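Vesicular integral-membrane protein VIP36 (Canis lupus familiaris, PDB 2DUR) binds high-mannose glycans through its lumenal L-type lectin domain, the part described here, and takes part in sorting and transporting glycoproteins in the early secretory pathway. Local coordinates at residues 66-71 with 85-90; 111-116 with 165-170; 177-182 with 188-193. All coordinates share one frame; numbering follows the deposited sequence.

Overall arrangement
The three contacts follow one another along the chain, neither nesting nor crossing. Interaction 1 comes first: 66-71 lies in one sheet of the beta sandwich and 85-90 in the other, so its 13-residue connection passes between sheets. Interaction 2 closes a connection of 48 residues, again from sheet to sheet, and its 111-116 segment carries ligands of the calcium ion. Interaction 3 is a hairpin within a single sheet, closed over five residues. Laterally the contacts adjoin: 85-90 pairs with 111-116 in one sheet, while 66-71, 165-170, 177-182 and 188-193 are successive neighbours in the other. Interactions 1 and 2 thus form adjoining parts of one core, flanked by interaction 3.

Interaction 1: 66-71 with 85-90; sequences MHVHFK and IALWYT
Val68 stands across from Leu87 with their CA atoms 9.2 Å apart, and two residues further on Phe70 stands across from Ile85 at nearly the same spacing. The strands therefore run in opposite directions, but at a separation far too wide for backbone pairing: this is the distance between the two layers of a beta sandwich, bridged by side chains alone. The four residues that touch, Val68, Phe70, Ile85 and Leu87, are all buried and apolar, as suits the interior between two sheets.

The Val68 and Leu87 side chains slide past each other in opposite directions, and the methyl CG2 of Val68 meets CD1 of Leu87 at 4.0 Å. That methyl lies beside the backbone N of Val68, opposite the carbonyl carbon, because CG1 takes the position anti to the N (chi1 -177°). Valine is short and leucine longer, so their combined reach spans the gap between the layers. At the second pair Ile85 extends its chain fully (chi2 170°) and brings its terminal methyl CD1 to 4.3 Å from CD2 of Phe70, approaching the ring obliquely. A broad ring suits this place because it can meet both Ile85 and Leu113, on neighbouring strands of the facing sheet.

Within its own sheet, 66-71 is hydrogen-bonded to strand 165-172 on one flank and to strand 217-227 on the other. In the opposite sheet, strand 84-90 lies between strands 204-211 and 109-114, where Leu87 packs against Ala207 and Ile111.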
loop_
_atom_site.group_PDB
_atom_site.type_symbol
_atom_site.label_atom_id
_atom_site.label_comp_id
_atom_site.label_asym_id
_atom_site.label_seq_id
_atom_site.Cartn_x
_atom_site.Cartn_y
_atom_site.Cartn_z
ATOM N N MET A 66 -3.967 7.996 -4.239
ATOM C CA MET A 66 -2.634 8.012 -3.610
ATOM C C MET A 66 -1.549 7.665 -4.624
ATOM O O MET A 66 -1.630 6.661 -5.325
ATOM C CB MET A 66 -2.590 6.984 -2.452
ATOM C CG MET A 66 -1.217 6.933 -1.734
ATOM S SD MET A 66 -0.942 8.383 -0.688
ATOM C CE MET A 66 -1.707 7.896 0.858
ATOM N N HIS A 67 -0.521 8.512 -4.726
ATOM C CA HIS A 67 0.612 8.201 -5.566
ATOM C C HIS A 67 1.810 7.879 -4.699
ATOM O O HIS A 67 2.173 8.656 -3.824
ATOM C CB HIS A 67 0.992 9.388 -6.448
ATOM C CG HIS A 67 -0.061 9.752 -7.438
ATOM N ND1 HIS A 67 0.050 10.849 -8.267
ATOM C CD2 HIS A 67 -1.252 9.175 -7.722
ATOM C CE1 HIS A 67 -1.032 10.926 -9.025
ATOM N NE2 HIS A 67 -1.835 9.923 -8.718
ATOM N N VAL A 68 2.422 6.741 -4.944
ATOM C CA VAL A 68 3.554 6.312 -4.097
ATOM C C VAL A 68 4.784 6.203 -4.951
ATOM O O VAL A 68 4.819 5.443 -5.902
ATOM C CB VAL A 68 3.248 4.938 -3.402
ATOM C CG1 VAL A 68 4.391 4.531 -2.463
ATOM C CG2 VAL A 68 1.957 5.030 -2.642
ATOM N N HIS A 69 5.808 6.983 -4.610
ATOM C CA HIS A 69 7.098 6.811 -5.220
ATOM C C HIS A 69 7.902 5.916 -4.258
ATOM O O HIS A 69 8.179 6.322 -3.127
ATOM C CB HIS A 69 7.752 8.190 -5.372
ATOM C CG HIS A 69 9.134 8.146 -5.935
ATOM N ND1 HIS A 69 9.941 9.263 -5.986
ATOM C CD2 HIS A 69 9.858 7.131 -6.454
ATOM C CE1 HIS A 69 11.098 8.938 -6.530
ATOM N NE2 HIS A 69 11.079 7.653 -6.823
ATOM N N PHE A 70 8.192 4.711 -4.719
ATOM C CA PHE A 70 8.849 3.692 -3.880
ATOM C C PHE A 70 10.081 3.185 -4.597
ATOM O O PHE A 70 10.281 3.435 -5.784
ATOM C CB PHE A 70 7.867 2.539 -3.593
ATOM C CG PHE A 70 7.531 1.714 -4.807
ATOM C CD1 PHE A 70 6.501 2.132 -5.676
ATOM C CD2 PHE A 70 8.245 0.551 -5.125
ATOM C CE1 PHE A 70 6.207 1.387 -6.841
ATOM C CE2 PHE A 70 7.943 -0.216 -6.269
ATOM C CZ PHE A 70 6.914 0.222 -7.152
ATOM N N LYS A 71 10.932 2.455 -3.881
ATOM C CA LYS A 71 12.043 1.789 -4.529
ATOM C C LYS A 71 12.322 0.477 -3.812
ATOM O O LYS A 71 12.562 0.485 -2.605
ATOM C CB LYS A 71 13.298 2.670 -4.518
ATOM C CG LYS A 71 14.323 2.196 -5.487
ATOM C CD LYS A 71 15.575 3.070 -5.451
ATOM C CE LYS A 71 16.700 2.404 -6.228
ATOM N NZ LYS A 71 16.483 2.390 -7.716
ATOM N N ILE A 85 6.402 -5.037 -0.148
ATOM C CA ILE A 85 5.785 -3.898 0.506
ATOM C C ILE A 85 4.278 -4.105 0.549
ATOM O O ILE A 85 3.718 -4.661 -0.404
ATOM C CB ILE A 85 6.096 -2.574 -0.300
ATOM C CG1 ILE A 85 7.576 -2.192 -0.137
ATOM C CG2 ILE A 85 5.154 -1.428 0.121
ATOM C CD1 ILE A 85 8.014 -1.037 -1.089
ATOM N N ALA A 86 3.636 -3.621 1.614
ATOM C CA ALA A 86 2.153 -3.487 1.655
ATOM C C ALA A 86 1.792 -2.029 1.870
ATOM O O ALA A 86 2.442 -1.333 2.646
ATOM C CB ALA A 86 1.554 -4.331 2.780
ATOM N N LEU A 87 0.771 -1.568 1.149
ATOM C CA LEU A 87 0.167 -0.260 1.347
ATOM C C LEU A 87 -1.185 -0.499 1.969
ATOM O O LEU A 87 -1.886 -1.404 1.542
ATOM C CB LEU A 87 -0.025 0.435 -0.006
ATOM C CG LEU A 87 1.274 0.586 -0.788
ATOM C CD1 LEU A 87 0.995 1.173 -2.169
ATOM C CD2 LEU A 87 2.283 1.457 -0.012
ATOM N N TRP A 88 -1.549 0.330 2.946
ATOM C CA TRP A 88 -2.697 0.088 3.771
ATOM C C TRP A 88 -3.650 1.254 3.797
ATOM O O TRP A 88 -3.232 2.422 3.843
ATOM C CB TRP A 88 -2.238 -0.166 5.214
ATOM C CG TRP A 88 -1.316 -1.317 5.341
ATOM C CD1 TRP A 88 0.044 -1.271 5.467
ATOM C CD2 TRP A 88 -1.678 -2.701 5.354
ATOM N NE1 TRP A 88 0.560 -2.552 5.549
ATOM C CE2 TRP A 88 -0.480 -3.447 5.525
ATOM C CE3 TRP A 88 -2.916 -3.392 5.270
ATOM C CZ2 TRP A 88 -0.466 -4.849 5.572
ATOM C CZ3 TRP A 88 -2.903 -4.803 5.356
ATOM C CH2 TRP A 88 -1.693 -5.515 5.517
ATOM N N TYR A 89 -4.933 0.923 3.817
ATOM C CA TYR A 89 -5.977 1.861 4.226
ATOM C C TYR A 89 -6.865 1.077 5.189
ATOM O O TYR A 89 -7.731 0.294 4.777
ATOM C CB TYR A 89 -6.729 2.377 2.997
ATOM C CG TYR A 89 -7.897 3.262 3.332
ATOM C CD1 TYR A 89 -7.694 4.584 3.721
ATOM C CD2 TYR A 89 -9.212 2.776 3.270
ATOM C CE1 TYR A 89 -8.768 5.411 4.044
ATOM C CE2 TYR A 89 -10.316 3.606 3.589
ATOM C CZ TYR A 89 -10.075 4.925 3.958
ATOM O OH TYR A 89 -11.150 5.744 4.269
ATOM N N THR A 90 -6.585 1.232 6.482
ATOM C CA THR A 90 -7.123 0.299 7.474
ATOM C C THR A 90 -7.636 0.958 8.740
ATOM O O THR A 90 -7.239 2.066 9.105
ATOM C CB THR A 90 -6.088 -0.789 7.878
ATOM O OG1 THR A 90 -4.888 -0.174 8.381
ATOM C CG2 THR A 90 -5.749 -1.706 6.703
#

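Interaction 2: 111-116 with 165-170; sequences IFLDTY and TFLAVR. With CA (calcium ion), chain E.
Ile111 and Val169 reach toward each other tip to tip from opposing sheets of the sandwich, while Leu167 packs beside them against CG2 of Ile111. The strand axes approach no closer than 10.6 Å and run at 156°, nearly antiparallel, so the layers meet through side chains. From CB of Ile111 two branches part. The methyl CG2 turns to Leu167, whose CD2 lies 4.1 Å away, the two chains crossing obliquely. The other branch goes to Val169: CG1 meets its CG2, and CD1 at the tip lies 4.0 Å from its CG1 and almost as near to CG2. A chi2 of 94°, well off a staggered rotation, swings CD1 across both valine methyls. Leucine suits position 167 because one methyl can serve two partners: the same CD2 also touches CD1 of Leu113 at 4.1 Å, the leucines sliding past each other.

The strand then leaves the core for the calcium site. Asp114 points to the other side and grips the ion with both carboxylate oxygens, OD1 and OD2 each at 2.5 Å. Two residues on, Tyr116 supplies its backbone O at 2.4 Å, and its N donates to OD2 of Asp114 over 3.2 Å, on the anti side but 30° out of the carboxylate plane. This Asx turn is consistent with a loop held so that side chain and carbonyl face one ion.

Two waters, Asn118 and Asp145 complete the seven ligand atoms, and a bound mannose touches Tyr116. The chemistry is thus divided by face: methyl groups pack the strand against the facing sheet, while hard oxygen ligands, including aspartate carboxylates whose negative charge would offset much of the ion's, hold calcium beside the sugar site.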
loop_
_atom_site.group_PDB
_atom_site.type_symbol
_atom_site.label_atom_id
_atom_site.label_comp_id
_atom_site.label_asym_id
_atom_site.label_seq_id
_atom_site.Cartn_x
_atom_site.Cartn_y
_atom_site.Cartn_z
ATOM N N ILE A 111 -2.848 -3.236 -0.500
ATOM C CA ILE A 111 -2.253 -3.428 -1.802
ATOM C C ILE A 111 -0.873 -4.034 -1.517
ATOM O O ILE A 111 -0.012 -3.406 -0.868
ATOM C CB ILE A 111 -2.138 -2.109 -2.610
ATOM C CG1 ILE A 111 -3.496 -1.356 -2.632
ATOM C CG2 ILE A 111 -1.587 -2.390 -4.028
ATOM C CD1 ILE A 111 -3.644 -0.306 -1.547
ATOM N N PHE A 112 -0.658 -5.250 -2.006
ATOM C CA PHE A 112 0.604 -5.947 -1.749
ATOM C C PHE A 112 1.484 -5.886 -2.976
ATOM O O PHE A 112 1.020 -6.182 -4.067
ATOM C CB PHE A 112 0.328 -7.428 -1.475
ATOM C CG PHE A 112 -0.586 -7.684 -0.316
ATOM C CD1 PHE A 112 -0.384 -7.059 0.915
ATOM C CD2 PHE A 112 -1.670 -8.541 -0.476
ATOM C CE1 PHE A 112 -1.231 -7.324 2.006
ATOM C CE2 PHE A 112 -2.492 -8.847 0.602
ATOM C CZ PHE A 112 -2.294 -8.218 1.828
ATOM N N LEU A 113 2.771 -5.593 -2.779
ATOM C CA LEU A 113 3.773 -5.640 -3.855
ATOM C C LEU A 113 4.716 -6.771 -3.420
ATOM O O LEU A 113 5.654 -6.556 -2.639
ATOM C CB LEU A 113 4.515 -4.300 -3.930
ATOM C CG LEU A 113 3.738 -3.121 -4.523
ATOM C CD1 LEU A 113 2.771 -2.584 -3.506
ATOM C CD2 LEU A 113 4.715 -2.019 -4.925
ATOM N N ASP A 114 4.405 -7.982 -3.876
ATOM C CA ASP A 114 5.043 -9.216 -3.382
ATOM C C ASP A 114 6.155 -9.607 -4.356
ATOM O O ASP A 114 5.885 -9.823 -5.528
ATOM C CB ASP A 114 3.956 -10.314 -3.305
ATOM C CG ASP A 114 4.447 -11.615 -2.670
ATOM O OD1 ASP A 114 3.598 -12.485 -2.322
ATOM O OD2 ASP A 114 5.675 -11.774 -2.504
ATOM N N THR A 115 7.398 -9.711 -3.872
ATOM C CA THR A 115 8.538 -9.958 -4.737
ATOM C C THR A 115 9.071 -11.392 -4.702
ATOM O O THR A 115 9.996 -11.722 -5.426
ATOM C CB THR A 115 9.719 -9.052 -4.366
ATOM O OG1 THR A 115 10.088 -9.326 -3.017
ATOM C CG2 THR A 115 9.369 -7.548 -4.490
ATOM N N TYR A 116 8.505 -12.246 -3.849
ATOM C CA TYR A 116 9.024 -13.604 -3.693
ATOM C C TYR A 116 7.904 -14.649 -3.775
ATOM O O TYR A 116 6.988 -14.588 -2.963
ATOM C CB TYR A 116 9.745 -13.737 -2.346
ATOM C CG TYR A 116 10.257 -15.125 -2.111
ATOM C CD1 TYR A 116 11.250 -15.670 -2.934
ATOM C CD2 TYR A 116 9.741 -15.912 -1.074
ATOM C CE1 TYR A 116 11.709 -16.959 -2.725
ATOM C CE2 TYR A 116 10.207 -17.209 -0.858
ATOM C CZ TYR A 116 11.183 -17.721 -1.706
ATOM O OH TYR A 116 11.650 -19.006 -1.512
ATOM N N THR A 165 10.282 4.475 -9.857
ATOM C CA THR A 165 9.109 3.595 -9.958
ATOM C C THR A 165 7.993 4.137 -9.064
ATOM O O THR A 165 8.219 4.538 -7.897
ATOM C CB THR A 165 9.455 2.137 -9.538
ATOM O OG1 THR A 165 10.104 2.152 -8.248
ATOM C CG2 THR A 165 10.344 1.466 -10.566
ATOM N N PHE A 166 6.777 4.160 -9.617
ATOM C CA PHE A 166 5.624 4.739 -8.922
ATOM C C PHE A 166 4.419 3.828 -9.007
ATOM O O PHE A 166 4.282 3.032 -9.963
ATOM C CB PHE A 166 5.185 6.080 -9.544
ATOM C CG PHE A 166 6.276 7.096 -9.648
ATOM C CD1 PHE A 166 7.128 7.092 -10.762
ATOM C CD2 PHE A 166 6.386 8.102 -8.698
ATOM C CE1 PHE A 166 8.142 8.049 -10.890
ATOM C CE2 PHE A 166 7.413 9.067 -8.811
ATOM C CZ PHE A 166 8.277 9.029 -9.925
ATOM N N LEU A 167 3.559 3.961 -7.990
ATOM C CA LEU A 167 2.241 3.282 -7.958
ATOM C C LEU A 167 1.145 4.297 -7.732
ATOM O O LEU A 167 1.328 5.249 -6.995
ATOM C CB LEU A 167 2.220 2.241 -6.816
ATOM C CG LEU A 167 1.148 1.157 -6.945
ATOM C CD1 LEU A 167 1.602 0.168 -7.961
ATOM C CD2 LEU A 167 0.962 0.481 -5.596
ATOM N N ALA A 168 -0.011 4.101 -8.369
ATOM C CA ALA A 168 -1.174 4.910 -8.062
ATOM C C ALA A 168 -2.305 4.003 -7.596
ATOM O O ALA A 168 -2.520 2.937 -8.173
ATOM C CB ALA A 168 -1.604 5.714 -9.285
ATOM N N VAL A 169 -2.976 4.423 -6.528
ATOM C CA VAL A 169 -4.158 3.719 -6.015
ATOM C C VAL A 169 -5.273 4.733 -5.941
ATOM O O VAL A 169 -5.196 5.698 -5.192
ATOM C CB VAL A 169 -3.906 3.120 -4.607
ATOM C CG1 VAL A 169 -5.164 2.393 -4.130
ATOM C CG2 VAL A 169 -2.680 2.157 -4.620
ATOM N N ARG A 170 -6.329 4.491 -6.705
ATOM C CA ARG A 170 -7.462 5.416 -6.807
ATOM C C ARG A 170 -8.696 4.717 -6.260
ATOM O O ARG A 170 -8.959 3.572 -6.606
ATOM C CB ARG A 170 -7.714 5.811 -8.267
ATOM C CG ARG A 170 -8.831 6.856 -8.437
ATOM C CD ARG A 170 -9.111 7.102 -9.938
ATOM N NE ARG A 170 -10.201 8.067 -10.150
ATOM C CZ ARG A 170 -11.510 7.782 -10.228
ATOM N NH1 ARG A 170 -11.975 6.523 -10.148
ATOM N NH2 ARG A 170 -12.375 8.781 -10.416
HETATM CA CA CA E . 5.376 -13.962 -1.344
HETATM O O HOH W 1 6.964 -12.612 -0.077
HETATM O O HOH W 2 3.733 -13.890 0.463
#

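Interaction 3: 177-182 with 188-193; sequences TVMTDL and WKNCID
Trp188, just before the second strand of this hairpin begins, is crossed at about a right angle by the side chain of Met179. The methionine, bent at chi3 (-71°), sets its methyl CE over the face of the five-membered ring, 4.3 Å from the centroid, a CH-pi contact joined by an oblique Met-aromatic contact from SD. The backbone C of Thr180 lies at the edge of the indole and Asp181 CB touches CZ3, so this wide, partly exposed ring reaches three successive residues.

Lys189 forms a hydrogen-bonded antiparallel pair with Thr180: its N gives to Thr180 O at 2.8 Å, and its O accepts from Thr180 N. Beyond CB the lysine chain turns off from the hairpin, as suits a charged group on an exposed residue. Asn190, facing Met179 in a non-hydrogen-bonded pair, shares a water with the Thr180 hydroxyl through its backbone O, and its side-chain ND2 donates to Ile192 O at 3.0 Å from above the carbonyl plane.

Cys191 is the extra residue of a classic beta bulge. Its N and that of Ile192 both donate to Val178 O, at 2.9 and 3.0 Å, the first bond bent (137°) and the second nearly straight (172°). Ile192 O is also doubly held, since Val178 N and Asn190 ND2 come to it from opposite faces. The branched side chains of Val178 and Ile192 lie alongside each other, methyl CG2 to CD1 at 3.9 Å. At Asp193, OD1 receives the Thr177 hydroxyl at 2.8 Å from above the carboxylate plane, while OD2 forms a salt bridge with Arg175.

Val178, Thr180 and Ile192 face strand 128-135 of the opposite sheet, strand 165-172 flanks 177-182, and the disulfide from Cys191 to Cys154 on strand 152-155 joins the two layers covalently.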
loop_
_atom_site.group_PDB
_atom_site.type_symbol
_atom_site.label_atom_id
_atom_site.label_comp_id
_atom_site.label_asym_id
_atom_site.label_seq_id
_atom_site.Cartn_x
_atom_site.Cartn_y
_atom_site.Cartn_z
ATOM N N THR A 177 -8.784 1.319 -8.481
ATOM C CA THR A 177 -7.876 1.193 -9.622
ATOM C C THR A 177 -6.445 1.283 -9.109
ATOM O O THR A 177 -6.105 2.176 -8.329
ATOM C CB THR A 177 -8.128 2.320 -10.688
ATOM O OG1 THR A 177 -9.529 2.408 -10.986
ATOM C CG2 THR A 177 -7.343 2.056 -11.939
ATOM N N VAL A 178 -5.619 0.351 -9.548
ATOM C CA VAL A 178 -4.188 0.407 -9.246
ATOM C C VAL A 178 -3.447 0.475 -10.567
ATOM O O VAL A 178 -3.685 -0.355 -11.450
ATOM C CB VAL A 178 -3.731 -0.856 -8.454
ATOM C CG1 VAL A 178 -2.250 -0.759 -8.113
ATOM C CG2 VAL A 178 -4.577 -1.020 -7.192
ATOM N N MET A 179 -2.570 1.475 -10.708
ATOM C CA MET A 179 -1.774 1.665 -11.924
ATOM C C MET A 179 -0.296 1.748 -11.562
ATOM O O MET A 179 0.043 2.074 -10.436
ATOM C CB MET A 179 -2.219 2.939 -12.641
ATOM C CG MET A 179 -3.708 2.956 -12.896
ATOM S SD MET A 179 -4.306 4.470 -13.670
ATOM C CE MET A 179 -4.126 5.643 -12.323
ATOM N N THR A 180 0.574 1.472 -12.526
ATOM C CA THR A 180 2.007 1.509 -12.257
ATOM C C THR A 180 2.689 2.462 -13.243
ATOM O O THR A 180 2.175 2.713 -14.351
ATOM C CB THR A 180 2.639 0.119 -12.391
ATOM O OG1 THR A 180 2.468 -0.366 -13.718
ATOM C CG2 THR A 180 1.978 -0.900 -11.426
ATOM N N ASP A 181 3.846 2.965 -12.825
ATOM C CA ASP A 181 4.733 3.745 -13.712
ATOM C C ASP A 181 6.138 3.229 -13.449
ATOM O O ASP A 181 6.825 3.724 -12.564
ATOM C CB ASP A 181 4.588 5.240 -13.441
ATOM C CG ASP A 181 5.638 6.103 -14.184
ATOM O OD1 ASP A 181 6.367 5.584 -15.052
ATOM O OD2 ASP A 181 5.724 7.292 -13.825
ATOM N N LEU A 182 6.520 2.212 -14.209
ATOM C CA LEU A 182 7.757 1.468 -13.949
ATOM C C LEU A 182 8.785 1.496 -15.071
ATOM O O LEU A 182 9.907 1.034 -14.869
ATOM C CB LEU A 182 7.449 0.005 -13.614
ATOM C CG LEU A 182 6.349 -0.268 -12.580
ATOM C CD1 LEU A 182 6.032 -1.767 -12.560
ATOM C CD2 LEU A 182 6.721 0.246 -11.197
ATOM N N TRP A 188 0.819 6.184 -16.519
ATOM C CA TRP A 188 0.179 5.167 -15.655
ATOM C C TRP A 188 -0.326 4.008 -16.513
ATOM O O TRP A 188 -1.158 4.209 -17.391
ATOM C CB TRP A 188 -0.997 5.757 -14.899
ATOM C CG TRP A 188 -0.657 6.804 -13.867
ATOM C CD1 TRP A 188 -1.106 8.093 -13.829
ATOM C CD2 TRP A 188 0.180 6.636 -12.719
ATOM N NE1 TRP A 188 -0.606 8.742 -12.727
ATOM C CE2 TRP A 188 0.195 7.872 -12.029
ATOM C CE3 TRP A 188 0.920 5.559 -12.205
ATOM C CZ2 TRP A 188 0.936 8.068 -10.853
ATOM C CZ3 TRP A 188 1.664 5.757 -11.047
ATOM C CH2 TRP A 188 1.656 6.995 -10.378
ATOM N N LYS A 189 0.149 2.794 -16.239
ATOM C CA LYS A 189 -0.290 1.595 -16.934
ATOM C C LYS A 189 -1.219 0.805 -16.017
ATOM O O LYS A 189 -0.927 0.661 -14.836
ATOM C CB LYS A 189 0.936 0.742 -17.274
ATOM C CG LYS A 189 0.633 -0.598 -17.923
ATOM C CD LYS A 189 1.850 -1.508 -17.886
ATOM C CE LYS A 189 1.722 -2.721 -18.812
ATOM N NZ LYS A 189 0.321 -3.066 -19.212
ATOM N N ASN A 190 -2.317 0.280 -16.547
ATOM C CA ASN A 190 -3.250 -0.378 -15.652
ATOM C C ASN A 190 -2.693 -1.670 -15.064
ATOM O O ASN A 190 -1.937 -2.403 -15.706
ATOM C CB ASN A 190 -4.610 -0.633 -16.291
ATOM C CG ASN A 190 -5.626 -1.142 -15.268
ATOM O OD1 ASN A 190 -6.115 -2.271 -15.392
ATOM N ND2 ASN A 190 -5.880 -0.351 -14.206
ATOM N N CYS A 191 -3.089 -1.942 -13.829
ATOM C CA CYS A 191 -2.725 -3.171 -13.147
ATOM C C CYS A 191 -4.019 -3.860 -12.687
ATOM O O CYS A 191 -4.304 -4.995 -13.072
ATOM C CB CYS A 191 -1.772 -2.874 -11.987
ATOM S SG CYS A 191 -1.385 -4.319 -10.975
ATOM N N ILE A 192 -4.804 -3.117 -11.920
ATOM C CA ILE A 192 -6.062 -3.590 -11.353
ATOM C C ILE A 192 -7.116 -2.518 -11.616
ATOM O O ILE A 192 -6.845 -1.313 -11.486
ATOM C CB ILE A 192 -5.908 -3.784 -9.828
ATOM C CG1 ILE A 192 -4.908 -4.901 -9.533
ATOM C CG2 ILE A 192 -7.293 -3.982 -9.153
ATOM C CD1 ILE A 192 -4.306 -4.759 -8.101
ATOM N N ASP A 193 -8.315 -2.945 -12.004
ATOM C CA ASP A 193 -9.429 -2.016 -12.110
ATOM C C ASP A 193 -10.705 -2.801 -11.841
ATOM O O ASP A 193 -11.186 -3.568 -12.687
ATOM C CB ASP A 193 -9.461 -1.365 -13.506
ATOM C CG ASP A 193 -10.282 -0.085 -13.572
ATOM O OD1 ASP A 193 -10.736 0.475 -12.554
ATOM O OD2 ASP A 193 -10.425 0.397 -14.729
HETATM O O HOH W 3 0.834 -2.383 -14.377
#